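Local coordinates for PKS_KS domain-containing protein (Photorhabdus luminescens subsp. laumondii, PDB 6SMO), which probably catalyses the decarboxylative condensation of acyl units on acyl carrier protein as a beta-ketoacyl synthase, and binds a pentaoxododecanal chain, at residues V326-A331 / P359-K364; K388-P393 / G413-I418. One frame throughout, in Å; residues are numbered along the deposited sequence.

Contact 1: V326-A331 / P359-K364; sequences VNYISA and PINSLK
The amide nitrogen ND2 of Asn-361 has three acceptors around it: Tyr-328 OH on the adjacent strand, 2.8 Å away, and, outside the pair, His-392 O and Glu-385 OE2. The phenol oxygen lies close to the amide plane of Asn-361, yet the N-H points to it only moderately well (134°). Amide and ring stand almost perpendicular, 83° apart, and the nitrogen meets the ring at its edge. Asn-361 reaches this position because its CG sits between backbone N and carbonyl carbon (chi1 57°), which turns the amide towards the neighbouring strand. A weak bond from Tyr-328 OH to Glu-385 OE1 completes the cluster, so both oxygens of the Glu-385 carboxylate are engaged and the phenol and amide are probably polarised by it.

The backbones pair in parallel, with Ile-329 straddling Ile-360: its N donates to Pro-359 O at 3.3 Å, and its O accepts from Asn-361 N, also at 3.3 Å. A weak bond from Ala-331 N to Asn-361 O continues the pairing. On the face away from Asn-361, the two isoleucines run side by side, Ile-329 CD1 lying 4.0 Å from Ile-360 CG1, while Ile-360 CG2 meets Ala-331 CB at 3.7 Å.

These strands and helix 337-350 make a beta-alpha-beta unit in the thiolase-like fold. Ile-347 of that helix covers both isoleucines, whereas helix 372-388 lies on the side of the sheet that carries Tyr-328 and Asn-361, Leu-382 touching the tyrosine and Glu-385 bonding to both. Strand 326-330 is flanked on its other side by strand 420-427, and strand 360-361 ends the main sheet within this chain, leading through Ser-362 into helix 364-367.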
ATOM      1  N   VAL B 326      26.949   5.364 -11.129  1.00 38.76           N
ATOM      2  CA  VAL B 326      25.657   6.118 -11.086  1.00 38.30           C
ATOM      3  C   VAL B 326      25.915   7.547 -11.583  1.00 38.50           C
ATOM      4  O   VAL B 326      26.620   8.293 -10.874  1.00 40.02           O
ATOM      5  CB  VAL B 326      25.036   6.118  -9.674  1.00 37.77           C
ATOM      6  CG1 VAL B 326      23.749   6.927  -9.623  1.00 37.42           C
ATOM      7  CG2 VAL B 326      24.796   4.707  -9.158  1.00 37.86           C
ATOM      8  N   ASN B 327      25.362   7.906 -12.748  1.00 37.81           N
ATOM      9  CA  ASN B 327      25.547   9.239 -13.388  1.00 37.50           C
ATOM     10  C   ASN B 327      24.189   9.850 -13.773  1.00 37.46           C
ATOM     11  O   ASN B 327      24.186  10.780 -14.598  1.00 37.59           O
ATOM     12  CB  ASN B 327      26.492   9.153 -14.591  1.00 37.38           C
ATOM     13  CG  ASN B 327      25.909   8.406 -15.774  1.00 37.05           C
ATOM     14  OD1 ASN B 327      25.033   7.558 -15.618  1.00 36.94           O
ATOM     15  ND2 ASN B 327      26.393   8.713 -16.966  1.00 36.91           N
ATOM     16  N   TYR B 328      23.085   9.371 -13.188  1.00 37.16           N
ATOM     17  CA  TYR B 328      21.727   9.952 -13.361  1.00 36.80           C
ATOM     18  C   TYR B 328      20.778   9.414 -12.282  1.00 36.33           C
ATOM     19  O   TYR B 328      20.853   8.214 -11.956  1.00 37.33           O
ATOM     20  CB  TYR B 328      21.171   9.664 -14.757  1.00 36.76           C
ATOM     21  CG  TYR B 328      19.721  10.042 -14.914  1.00 37.02           C
ATOM     22  CD1 TYR B 328      19.325  11.371 -14.892  1.00 37.00           C
ATOM     23  CD2 TYR B 328      18.736   9.076 -15.042  1.00 37.04           C
ATOM     24  CE1 TYR B 328      17.993  11.732 -15.014  1.00 36.91           C
ATOM     25  CE2 TYR B 328      17.399   9.421 -15.167  1.00 36.85           C
ATOM     26  CZ  TYR B 328      17.026  10.752 -15.152  1.00 36.84           C
ATOM     27  OH  TYR B 328      15.709  11.090 -15.273  1.00 36.70           O
ATOM     28  N   ILE B 329      19.910  10.286 -11.757  1.00 35.51           N
ATOM     29  CA  ILE B 329      18.915   9.973 -10.685  1.00 34.63           C
ATOM     30  C   ILE B 329      17.558  10.568 -11.083  1.00 34.30           C
ATOM     31  O   ILE B 329      17.488  11.797 -11.275  1.00 33.74           O
ATOM     32  CB  ILE B 329      19.397  10.503  -9.316  1.00 34.52           C
ATOM     33  CG1 ILE B 329      20.733   9.883  -8.895  1.00 34.59           C
ATOM     34  CG2 ILE B 329      18.332  10.302  -8.248  1.00 34.19           C
ATOM     35  CD1 ILE B 329      21.499  10.698  -7.879  1.00 34.89           C
ATOM     36  N   SER B 330      16.528   9.725 -11.206  1.00 34.00           N
ATOM     37  CA  SER B 330      15.105  10.124 -11.374  1.00 34.13           C
ATOM     38  C   SER B 330      14.461  10.259  -9.989  1.00 34.44           C
ATOM     39  O   SER B 330      13.825   9.290  -9.534  1.00 35.49           O
ATOM     40  CB  SER B 330      14.355   9.141 -12.237  1.00 33.76           C
ATOM     41  OG  SER B 330      12.977   9.479 -12.312  1.00 33.63           O
ATOM     42  N   ALA B 331      14.629  11.415  -9.341  1.00 34.24           N
ATOM     43  CA  ALA B 331      14.194  11.665  -7.946  1.00 34.26           C
ATOM     44  C   ALA B 331      12.665  11.734  -7.877  1.00 34.57           C
ATOM     45  O   ALA B 331      12.030  12.013  -8.915  1.00 34.60           O
ATOM     46  CB  ALA B 331      14.823  12.929  -7.415  1.00 34.29           C
ATOM     47  N   PRO B 359      23.278  14.731 -12.981  1.00 38.49           N
ATOM     48  CA  PRO B 359      21.950  15.267 -13.287  1.00 38.02           C
ATOM     49  C   PRO B 359      20.838  14.541 -12.511  1.00 37.25           C
ATOM     50  O   PRO B 359      20.759  13.328 -12.596  1.00 37.04           O
ATOM     51  CB  PRO B 359      21.793  15.045 -14.802  1.00 38.18           C
ATOM     52  CG  PRO B 359      23.209  14.880 -15.312  1.00 38.50           C
ATOM     53  CD  PRO B 359      23.949  14.204 -14.179  1.00 38.66           C
ATOM     54  N   ILE B 360      20.028  15.303 -11.769  1.00 36.39           N
ATOM     55  CA  ILE B 360      18.863  14.814 -10.970  1.00 35.91           C
ATOM     56  C   ILE B 360      17.620  15.572 -11.451  1.00 35.62           C
ATOM     57  O   ILE B 360      17.710  16.802 -11.571  1.00 36.32           O
ATOM     58  CB  ILE B 360      19.109  15.025  -9.461  1.00 35.96           C
ATOM     59  CG1 ILE B 360      20.444  14.429  -9.004  1.00 36.25           C
ATOM     60  CG2 ILE B 360      17.947  14.485  -8.639  1.00 35.72           C
ATOM     61  CD1 ILE B 360      21.019  15.085  -7.771  1.00 36.49           C
ATOM     62  N   ASN B 361      16.508  14.881 -11.720  1.00 34.83           N
ATOM     63  CA  ASN B 361      15.259  15.526 -12.213  1.00 34.58           C
ATOM     64  C   ASN B 361      14.033  14.968 -11.483  1.00 34.45           C
ATOM     65  O   ASN B 361      14.144  13.913 -10.827  1.00 34.78           O
ATOM     66  CB  ASN B 361      15.099  15.396 -13.731  1.00 34.22           C
ATOM     67  CG  ASN B 361      15.104  13.967 -14.231  1.00 33.92           C
ATOM     68  OD1 ASN B 361      15.140  13.022 -13.445  1.00 33.49           O
ATOM     69  ND2 ASN B 361      15.068  13.798 -15.542  1.00 33.79           N
ATOM     70  N   SER B 362      12.912  15.687 -11.603  1.00 34.12           N
ATOM     71  CA  SER B 362      11.562  15.301 -11.121  1.00 33.65           C
ATOM     72  C   SER B 362      10.550  15.521 -12.251  1.00 33.65           C
ATOM     73  O   SER B 362      10.490  16.653 -12.770  1.00 34.01           O
ATOM     74  CB  SER B 362      11.185  16.086  -9.892  1.00 33.70           C
ATOM     75  OG  SER B 362       9.866  15.767  -9.470  1.00 33.33           O
ATOM     76  N   LEU B 363       9.794  14.481 -12.616  1.00 33.41           N
ATOM     77  CA  LEU B 363       8.759  14.539 -13.683  1.00 33.50           C
ATOM     78  C   LEU B 363       7.513  15.261 -13.154  1.00 33.29           C
ATOM     79  O   LEU B 363       6.719  15.744 -13.984  1.00 33.18           O
ATOM     80  CB  LEU B 363       8.413  13.119 -14.142  1.00 33.64           C
ATOM     81  CG  LEU B 363       7.705  13.022 -15.493  1.00 34.12           C
ATOM     82  CD1 LEU B 363       8.684  13.243 -16.635  1.00 34.64           C
ATOM     83  CD2 LEU B 363       7.004  11.682 -15.647  1.00 34.20           C
ATOM     84  N   LYS B 364       7.360  15.338 -11.827  1.00 33.27           N
ATOM     85  CA  LYS B 364       6.176  15.929 -11.141  1.00 33.52           C
ATOM     86  C   LYS B 364       6.094  17.441 -11.398  1.00 34.03           C
ATOM     87  O   LYS B 364       5.041  18.023 -11.076  1.00 34.48           O
ATOM     88  CB  LYS B 364       6.225  15.638  -9.638  1.00 33.25           C
ATOM     89  CG  LYS B 364       6.077  14.172  -9.252  1.00 32.99           C
ATOM     90  CD  LYS B 364       6.046  13.949  -7.755  1.00 32.87           C
ATOM     91  CE  LYS B 364       5.904  12.495  -7.356  1.00 32.80           C
ATOM     92  NZ  LYS B 364       7.123  11.710  -7.663  1.00 32.62           N
TER

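Contact 2: K388-P393 / G413-I418; sequences KQYVHP and GCSYPI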
ATOM      1  N   LYS B 388      16.891   6.543 -25.282  1.00 37.59           N
ATOM      2  CA  LYS B 388      17.130   7.677 -26.217  1.00 37.72           C
ATOM      3  C   LYS B 388      18.328   8.517 -25.751  1.00 37.34           C
ATOM      4  O   LYS B 388      18.633   9.517 -26.432  1.00 36.98           O
ATOM      5  CB  LYS B 388      15.850   8.510 -26.345  1.00 37.74           C
ATOM      6  CG  LYS B 388      14.712   7.812 -27.082  1.00 38.09           C
ATOM      7  CD  LYS B 388      13.353   8.433 -26.844  1.00 38.09           C
ATOM      8  CE  LYS B 388      12.231   7.684 -27.534  1.00 38.48           C
ATOM      9  NZ  LYS B 388      12.161   8.004 -28.981  1.00 38.66           N
ATOM     10  N   GLN B 389      18.990   8.121 -24.655  1.00 37.05           N
ATOM     11  CA  GLN B 389      20.186   8.801 -24.084  1.00 37.03           C
ATOM     12  C   GLN B 389      19.904  10.304 -23.949  1.00 36.71           C
ATOM     13  O   GLN B 389      20.795  11.111 -24.288  1.00 37.58           O
ATOM     14  CB  GLN B 389      21.419   8.539 -24.954  1.00 37.68           C
ATOM     15  CG  GLN B 389      21.836   7.076 -25.014  1.00 38.26           C
ATOM     16  CD  GLN B 389      22.528   6.612 -23.756  1.00 38.35           C
ATOM     17  OE1 GLN B 389      21.908   6.434 -22.709  1.00 38.47           O
ATOM     18  NE2 GLN B 389      23.830   6.396 -23.852  1.00 38.97           N
ATOM     19  N   TYR B 390      18.702  10.654 -23.481  1.00 35.81           N
ATOM     20  CA  TYR B 390      18.244  12.045 -23.227  1.00 35.25           C
ATOM     21  C   TYR B 390      17.717  12.135 -21.792  1.00 34.61           C
ATOM     22  O   TYR B 390      17.218  11.119 -21.270  1.00 34.53           O
ATOM     23  CB  TYR B 390      17.171  12.460 -24.239  1.00 34.75           C
ATOM     24  CG  TYR B 390      16.794  13.919 -24.188  1.00 34.33           C
ATOM     25  CD1 TYR B 390      17.478  14.860 -24.940  1.00 34.37           C
ATOM     26  CD2 TYR B 390      15.756  14.363 -23.385  1.00 33.91           C
ATOM     27  CE1 TYR B 390      17.141  16.204 -24.898  1.00 34.38           C
ATOM     28  CE2 TYR B 390      15.406  15.704 -23.329  1.00 33.89           C
ATOM     29  CZ  TYR B 390      16.100  16.628 -24.090  1.00 34.13           C
ATOM     30  OH  TYR B 390      15.761  17.949 -24.044  1.00 34.36           O
ATOM     31  N   VAL B 391      17.832  13.317 -21.182  1.00 34.45           N
ATOM     32  CA  VAL B 391      17.376  13.601 -19.790  1.00 34.53           C
ATOM     33  C   VAL B 391      16.390  14.774 -19.835  1.00 34.24           C
ATOM     34  O   VAL B 391      16.800  15.869 -20.267  1.00 34.00           O
ATOM     35  CB  VAL B 391      18.573  13.891 -18.863  1.00 34.78           C
ATOM     36  CG1 VAL B 391      18.124  14.310 -17.474  1.00 35.17           C
ATOM     37  CG2 VAL B 391      19.518  12.703 -18.776  1.00 34.69           C
ATOM     38  N   HIS B 392      15.141  14.547 -19.411  1.00 34.18           N
ATOM     39  CA  HIS B 392      14.071  15.579 -19.354  1.00 34.28           C
ATOM     40  C   HIS B 392      14.394  16.562 -18.232  1.00 34.85           C
ATOM     41  O   HIS B 392      14.984  16.179 -17.224  1.00 35.24           O
ATOM     42  CB  HIS B 392      12.678  14.940 -19.218  1.00 33.98           C
ATOM     43  CG  HIS B 392      12.382  14.345 -17.880  1.00 33.44           C
ATOM     44  ND1 HIS B 392      12.205  15.116 -16.746  1.00 33.16           N
ATOM     45  CD2 HIS B 392      12.195  13.063 -17.496  1.00 33.01           C
ATOM     46  CE1 HIS B 392      11.945  14.332 -15.719  1.00 32.79           C
ATOM     47  NE2 HIS B 392      11.935  13.068 -16.153  1.00 32.57           N
ATOM     48  N   PRO B 393      14.030  17.858 -18.376  1.00 35.46           N
ATOM     49  CA  PRO B 393      14.336  18.864 -17.359  1.00 35.68           C
ATOM     50  C   PRO B 393      13.298  18.941 -16.232  1.00 35.89           C
ATOM     51  O   PRO B 393      12.196  18.453 -16.413  1.00 35.73           O
ATOM     52  CB  PRO B 393      14.313  20.160 -18.178  1.00 36.02           C
ATOM     53  CG  PRO B 393      13.237  19.913 -19.218  1.00 36.03           C
ATOM     54  CD  PRO B 393      13.315  18.430 -19.528  1.00 35.69           C
ATOM     55  N   GLY B 413      16.190  20.564 -21.077  1.00 40.35           N
ATOM     56  CA  GLY B 413      16.850  19.243 -21.042  1.00 39.82           C
ATOM     57  C   GLY B 413      18.011  19.178 -22.019  1.00 39.41           C
ATOM     58  O   GLY B 413      18.294  20.206 -22.668  1.00 39.57           O
ATOM     59  N   CYS B 414      18.661  18.016 -22.127  1.00 39.14           N
ATOM     60  CA  CYS B 414      19.848  17.793 -22.999  1.00 39.56           C
ATOM     61  C   CYS B 414      20.115  16.295 -23.183  1.00 38.78           C
ATOM     62  O   CYS B 414      19.639  15.496 -22.352  1.00 37.58           O
ATOM     63  CB  CYS B 414      21.086  18.459 -22.409  1.00 40.42           C
ATOM     64  SG  CYS B 414      21.536  17.822 -20.774  1.00 41.59           S
ATOM     65  N   SER B 415      20.855  15.944 -24.239  1.00 39.17           N
ATOM     66  CA  SER B 415      21.391  14.582 -24.495  1.00 38.93           C
ATOM     67  C   SER B 415      22.454  14.264 -23.439  1.00 38.44           C
ATOM     68  O   SER B 415      23.339  15.117 -23.223  1.00 38.23           O
ATOM     69  CB  SER B 415      21.953  14.467 -25.892  1.00 39.42           C
ATOM     70  OG  SER B 415      20.954  14.735 -26.864  1.00 39.95           O
ATOM     71  N   TYR B 416      22.355  13.096 -22.798  1.00 37.99           N
ATOM     72  CA  TYR B 416      23.283  12.634 -21.732  1.00 38.17           C
ATOM     73  C   TYR B 416      23.444  11.117 -21.812  1.00 37.46           C
ATOM     74  O   TYR B 416      22.451  10.397 -21.896  1.00 36.16           O
ATOM     75  CB  TYR B 416      22.770  13.066 -20.357  1.00 38.25           C
ATOM     76  CG  TYR B 416      23.800  12.995 -19.260  1.00 39.30           C
ATOM     77  CD1 TYR B 416      24.644  14.063 -19.001  1.00 39.89           C
ATOM     78  CD2 TYR B 416      23.942  11.855 -18.485  1.00 39.79           C
ATOM     79  CE1 TYR B 416      25.599  14.003 -17.998  1.00 40.51           C
ATOM     80  CE2 TYR B 416      24.891  11.780 -17.479  1.00 40.30           C
ATOM     81  CZ  TYR B 416      25.722  12.857 -17.233  1.00 40.58           C
ATOM     82  OH  TYR B 416      26.658  12.788 -16.242  1.00 41.34           O
ATOM     83  N   PRO B 417      24.688  10.585 -21.786  1.00 38.05           N
ATOM     84  CA  PRO B 417      24.908   9.142 -21.844  1.00 38.40           C
ATOM     85  C   PRO B 417      24.732   8.504 -20.458  1.00 38.60           C
ATOM     86  O   PRO B 417      25.643   8.584 -19.653  1.00 39.14           O
ATOM     87  CB  PRO B 417      26.349   9.025 -22.363  1.00 38.46           C
ATOM     88  CG  PRO B 417      27.039  10.295 -21.890  1.00 38.41           C
ATOM     89  CD  PRO B 417      25.951  11.334 -21.691  1.00 38.19           C
ATOM     90  N   ILE B 418      23.562   7.900 -20.219  1.00 38.97           N
ATOM     91  CA  ILE B 418      23.184   7.262 -18.922  1.00 39.08           C
ATOM     92  C   ILE B 418      23.741   5.834 -18.910  1.00 39.86           C
ATOM     93  O   ILE B 418      23.395   5.061 -19.827  1.00 40.21           O
ATOM     94  CB  ILE B 418      21.653   7.282 -18.714  1.00 38.73           C
ATOM     95  CG1 ILE B 418      21.072   8.692 -18.848  1.00 38.52           C
ATOM     96  CG2 ILE B 418      21.283   6.653 -17.377  1.00 38.40           C
ATOM     97  CD1 ILE B 418      19.589   8.721 -19.141  1.00 38.22           C
TER
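Residues 390-391 and 414-415 form a short antiparallel pair, in which Tyr-390 and Ser-415 are the non-hydrogen-bonded pair and Val-391 and Cys-414 the hydrogen-bonded one. Val-391 N donates to Cys-414 O at 3.1 Å, and the return bond from Cys-414 N to Val-391 O is weak. Further along, Tyr-416 N donates to Gln-389 O at 2.9 Å.

The ring of Tyr-390, its CG anti to the backbone N (chi1 -171°), lies across the partner strand, with Cys-414 O 3.4 Å above the ring plane near the rim. That leaves its hydroxyl beside Gly-413, and the ring also stacks with His-52. Gln-389, with positive phi just after helix 372-388, folds back at chi2 (-75°); its OE1 accepts a weak bond from Ile-418 N at 3.3 Å, and NE2 rests against CA and CB of Pro-417. On the buried face, Val-391 CG2 touches Tyr-416 CB at 3.6 Å and Ile-418 CD1 at 4.0 Å.

Registration therefore rests mainly on the main chain, with Val-391, Tyr-416 and Ile-418 supplying the apolar side and the Gln-389 amide extending the bonding to Ile-418.

In the fold
Contact 1 lies deep in the fold and belongs to the main sheet; contact 2 is a short two-stranded antiparallel pairing closed by a long connection, farther from the chain's centre and partly buried, with exposed residues such as Cys-414 and Ser-415. Their centres are 10 Å apart, and helix 372-388 serves both, since Glu-385 binds Asn-361 and also His-392 N. They join directly as well: Asn-327 ND2 probably bonds to Pro-417 O, and Leu-363 packs on His-392. Chemically, 326-331/359-364 buries a tyrosine-asparagine pair on one face, next to Glu-385, and two isoleucines on the other, whereas 388-393/413-418 offers chiefly backbone bonds and a ring laid on a peptide. The bound ketide is about 12 Å from the side chain of Ser-362.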